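Local coordinates for phytase (PDB 2GFI), which hydrolyses phytate (inositol hexakisphosphate), releasing phosphate, as a 3-phytase of the histidine acid phosphatase family, at residues G99-A102 with F103-D106; Y356-F359 with P360-S364. All blocks are in the same frame, centred on the assembly; numbering follows the deposited sequence.

Contact 1 (G99-A102 with F103-D106)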
loop_
_atom_site.group_PDB
_atom_site.type_symbol
_atom_site.label_atom_id
_atom_site.label_comp_id
_atom_site.label_asym_id
_atom_site.label_seq_id
_atom_site.Cartn_x
_atom_site.Cartn_y
_atom_site.Cartn_z
ATOM N N GLY A 99 28.008 15.021 2.824
ATOM C CA GLY A 99 27.284 14.282 1.805
ATOM C C GLY A 99 26.653 12.982 2.296
ATOM O O GLY A 99 26.172 12.884 3.425
ATOM N N GLU A 100 26.636 11.985 1.423
ATOM C CA GLU A 100 26.035 10.687 1.733
ATOM C C GLU A 100 26.669 10.014 2.917
ATOM O O GLU A 100 26.034 9.198 3.549
ATOM C CB GLU A 100 26.194 9.692 0.580
ATOM C CG GLU A 100 25.815 10.204 -0.773
ATOM C CD GLU A 100 27.037 10.394 -1.624
ATOM O OE1 GLU A 100 27.882 11.326 -1.352
ATOM O OE2 GLU A 100 27.144 9.575 -2.551
ATOM N N LEU A 101 27.945 10.297 3.174
ATOM C CA LEU A 101 28.659 9.608 4.257
ATOM C C LEU A 101 28.568 10.325 5.601
ATOM O O LEU A 101 29.153 9.869 6.583
ATOM C CB LEU A 101 30.114 9.355 3.869
ATOM C CG LEU A 101 30.364 8.467 2.642
ATOM C CD1 LEU A 101 31.851 8.275 2.461
ATOM C CD2 LEU A 101 29.654 7.126 2.789
ATOM N N ALA A 102 27.801 11.413 5.669
ATOM C CA ALA A 102 27.736 12.216 6.919
ATOM C C ALA A 102 27.277 11.452 8.152
ATOM O O ALA A 102 27.685 11.770 9.273
ATOM C CB ALA A 102 26.875 13.484 6.737
ATOM N N PHE A 103 26.400 10.470 7.967
ATOM C CA PHE A 103 25.888 9.710 9.108
ATOM C C PHE A 103 27.045 9.065 9.891
ATOM O O PHE A 103 26.862 8.671 11.050
ATOM C CB PHE A 103 24.904 8.627 8.639
ATOM C CG PHE A 103 25.548 7.567 7.764
ATOM C CD1 PHE A 103 26.093 6.413 8.327
ATOM C CD2 PHE A 103 25.620 7.732 6.377
ATOM C CE1 PHE A 103 26.692 5.443 7.523
ATOM C CE2 PHE A 103 26.243 6.772 5.573
ATOM C CZ PHE A 103 26.743 5.611 6.141
ATOM N N LEU A 104 28.203 8.942 9.238
ATOM C CA LEU A 104 29.421 8.363 9.837
ATOM C C LEU A 104 29.927 9.142 11.026
ATOM O O LEU A 104 30.510 8.557 11.923
ATOM C CB LEU A 104 30.542 8.217 8.811
ATOM C CG LEU A 104 30.287 7.198 7.691
ATOM C CD1 LEU A 104 31.379 7.260 6.677
ATOM C CD2 LEU A 104 30.169 5.783 8.263
ATOM N N ASN A 105 29.675 10.451 11.037
ATOM C CA ASN A 105 29.959 11.331 12.193
ATOM C C ASN A 105 29.073 11.099 13.436
ATOM O O ASN A 105 29.429 11.526 14.539
ATOM C CB ASN A 105 29.795 12.820 11.815
ATOM C CG ASN A 105 30.539 13.208 10.541
ATOM O OD1 ASN A 105 31.688 12.847 10.340
ATOM N ND2 ASN A 105 29.855 13.948 9.669
ATOM N N ASP A 106 27.912 10.465 13.275
ATOM C CA ASP A 106 26.901 10.553 14.335
ATOM C C ASP A 106 26.934 9.456 15.377
ATOM O O ASP A 106 25.907 8.826 15.641
ATOM C CB ASP A 106 25.501 10.683 13.743
ATOM C CG ASP A 106 25.411 11.812 12.753
ATOM O OD1 ASP A 106 24.598 11.701 11.806
ATOM O OD2 ASP A 106 26.128 12.835 12.821
HETATM O O HOH W 1 24.259 11.296 5.602
#

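Contact 2 (Y356-F359 with P360-S364)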
loop_
_atom_site.group_PDB
_atom_site.type_symbol
_atom_site.label_atom_id
_atom_site.label_comp_id
_atom_site.label_asym_id
_atom_site.label_seq_id
_atom_site.Cartn_x
_atom_site.Cartn_y
_atom_site.Cartn_z
ATOM N N TYR A 356 28.375 -6.399 -20.833
ATOM C CA TYR A 356 27.380 -5.363 -20.622
ATOM C C TYR A 356 26.450 -5.809 -19.515
ATOM O O TYR A 356 26.584 -6.923 -19.029
ATOM C CB TYR A 356 26.609 -5.100 -21.921
ATOM C CG TYR A 356 25.663 -6.219 -22.299
ATOM C CD1 TYR A 356 24.278 -6.092 -22.087
ATOM C CD2 TYR A 356 26.146 -7.414 -22.870
ATOM C CE1 TYR A 356 23.408 -7.132 -22.439
ATOM C CE2 TYR A 356 25.274 -8.433 -23.256
ATOM C CZ TYR A 356 23.919 -8.293 -23.023
ATOM O OH TYR A 356 23.061 -9.302 -23.395
ATOM N N THR A 357 25.506 -4.947 -19.128
ATOM C CA THR A 357 24.501 -5.297 -18.138
ATOM C C THR A 357 23.189 -5.621 -18.869
ATOM O O THR A 357 22.596 -4.758 -19.507
ATOM C CB THR A 357 24.297 -4.157 -17.117
ATOM O OG1 THR A 357 25.568 -3.750 -16.608
ATOM C CG2 THR A 357 23.494 -4.635 -15.870
ATOM N N PRO A 358 22.779 -6.887 -18.802
ATOM C CA PRO A 358 21.502 -7.311 -19.379
ATOM C C PRO A 358 20.341 -6.883 -18.497
ATOM O O PRO A 358 20.483 -6.807 -17.271
ATOM C CB PRO A 358 21.603 -8.859 -19.401
ATOM C CG PRO A 358 22.537 -9.177 -18.285
ATOM C CD PRO A 358 23.527 -8.008 -18.199
ATOM N N PHE A 359 19.198 -6.660 -19.135
ATOM C CA PHE A 359 17.966 -6.354 -18.471
ATOM C C PHE A 359 16.882 -7.215 -19.130
ATOM O O PHE A 359 16.625 -7.084 -20.346
ATOM C CB PHE A 359 17.668 -4.855 -18.628
ATOM C CG PHE A 359 18.601 -3.983 -17.869
ATOM C CD1 PHE A 359 18.311 -3.621 -16.554
ATOM C CD2 PHE A 359 19.794 -3.538 -18.454
ATOM C CE1 PHE A 359 19.198 -2.827 -15.827
ATOM C CE2 PHE A 359 20.694 -2.741 -17.739
ATOM C CZ PHE A 359 20.392 -2.380 -16.431
ATOM N N PRO A 360 16.266 -8.118 -18.363
ATOM C CA PRO A 360 16.590 -8.325 -16.941
ATOM C C PRO A 360 17.858 -9.176 -16.867
ATOM O O PRO A 360 18.382 -9.560 -17.893
ATOM C CB PRO A 360 15.382 -9.129 -16.437
ATOM C CG PRO A 360 15.059 -10.052 -17.673
ATOM C CD PRO A 360 15.249 -9.069 -18.856
ATOM N N SER A 361 18.380 -9.437 -15.683
ATOM C CA SER A 361 19.437 -10.411 -15.552
ATOM C C SER A 361 18.836 -11.767 -15.936
ATOM O O SER A 361 17.794 -12.144 -15.404
ATOM C CB SER A 361 19.972 -10.442 -14.135
ATOM O OG SER A 361 20.835 -11.558 -13.985
ATOM N N PRO A 362 19.459 -12.480 -16.872
ATOM C CA PRO A 362 18.932 -13.778 -17.344
ATOM C C PRO A 362 18.908 -14.803 -16.233
ATOM O O PRO A 362 18.277 -15.862 -16.354
ATOM C CB PRO A 362 19.960 -14.221 -18.409
ATOM C CG PRO A 362 20.697 -12.967 -18.779
ATOM C CD PRO A 362 20.700 -12.094 -17.565
ATOM N N TYR A 363 19.648 -14.512 -15.178
ATOM C CA TYR A 363 19.670 -15.369 -14.032
ATOM C C TYR A 363 19.585 -14.504 -12.809
ATOM O O TYR A 363 20.449 -13.696 -12.567
ATOM C CB TYR A 363 20.974 -16.145 -13.999
ATOM C CG TYR A 363 21.068 -17.010 -12.779
ATOM C CD1 TYR A 363 20.331 -18.197 -12.686
ATOM C CD2 TYR A 363 21.873 -16.643 -11.717
ATOM C CE1 TYR A 363 20.415 -18.995 -11.569
ATOM C CE2 TYR A 363 21.963 -17.442 -10.582
ATOM C CZ TYR A 363 21.239 -18.609 -10.510
ATOM O OH TYR A 363 21.339 -19.391 -9.377
ATOM N N SER A 364 18.529 -14.656 -12.030
ATOM C CA SER A 364 18.326 -13.746 -10.918
ATOM C C SER A 364 18.602 -14.506 -9.634
ATOM O O SER A 364 17.786 -15.313 -9.150
ATOM C CB SER A 364 16.913 -13.152 -10.957
ATOM O OG SER A 364 16.688 -12.341 -9.817
#

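Contact 1 (G99-A102 with F103-D106)
Leu101 meets Leu104 and Phe103 packs on the carbonyls before it in a local contact along a short 3-10 helix, residues 100-105, in the loop between helices 77-91 and 133-148. The i to i+3 pattern is carried by the bond from Asn105 N to Ala102 O (3.0 Å), its donor above the carbonyl plane; the matching bond from Leu104 N to Leu101 O is less sure. On the buried side Leu101 CB touches Leu104 CD1 at 3.7 Å; Leu101 also packs on Phe238 of helix 229-241, and Leu104 on Leu90 and Met91 of helix 77-91. Phe103 CG sits between its own backbone N and carbonyl carbon (chi1 64°), which turns the ring back along the preceding residues, with Leu101 O and Leu104 CG above one face near its rim and Tyr108 in an edge-to-face pairing. An alanine at Phe103 would remove the ring and is likely to open a gap between this turn and Pro270, leaving Tyr108 without its aromatic mate. Glu100 forms a salt bridge with Arg237, and Asp106 OD2 accepts from Gly99 N of the second subunit, where Ala102 also packs on its own counterpart. Glu100 O lies at the edge of the Phe103 ring, near its plane, 3.2 Å from Phe103 CE2.

Contact 2 (Y356-F359 with P360-S364)
A proline-rich loop between helices 333-343 and 365-368 turns at a cis peptide bond, and there Pro358 meets Pro362 across the bend. The touching atoms are Pro358 CG and Pro362 CD, 3.5 Å apart, and the two side chains cross at about a right angle. Pro358 CB also comes within 3.6 Å of Pro360 O, the carbonyl oxygen of the intervening proline. The cis bond joins Phe359 to Pro360 and brings Phe359 CA and Pro360 CA to 2.8 Å, so the chain doubles back sharply, and residues 358-361 form a type VIb beta turn. No hydrogen bond crosses between residues 356-359 and 360-364; the contact between them is one of proline rings and backbone. Phe359 CG lies anti to its carbonyl carbon (chi1 -69°), which places the ring beside the backbone N, and there it meets Phe49 and Phe408 of the third subunit edge-to-face. Pro360 packs on the same Phe49. Within the chain, Pro358 packs on Tyr285 of helix 277-295, and Ser361 OG is hydrogen-bonded to Asp288 OD2 of the same helix.

Contact 1 comes first along the chain, after helix 77-91, and contact 2 follows much later, between helices 333-343 and 365-368. Both belong to the histidine phosphatase region, yet their centres are 33 Å apart and their nearest atoms about 19 Å, so they do not meet. Contact 1 is the more peripheral, its centre about 31 Å from that of the chain against 18 Å for contact 2. They rest on different helices, 77-91 and 229-241 for the first and 277-295 for the second, and neither lies at the predicted catalytic residues His70 and Asp333. Each instead faces a different copy of the protein, so the two loops lie at separate interfaces of the four-chain assembly.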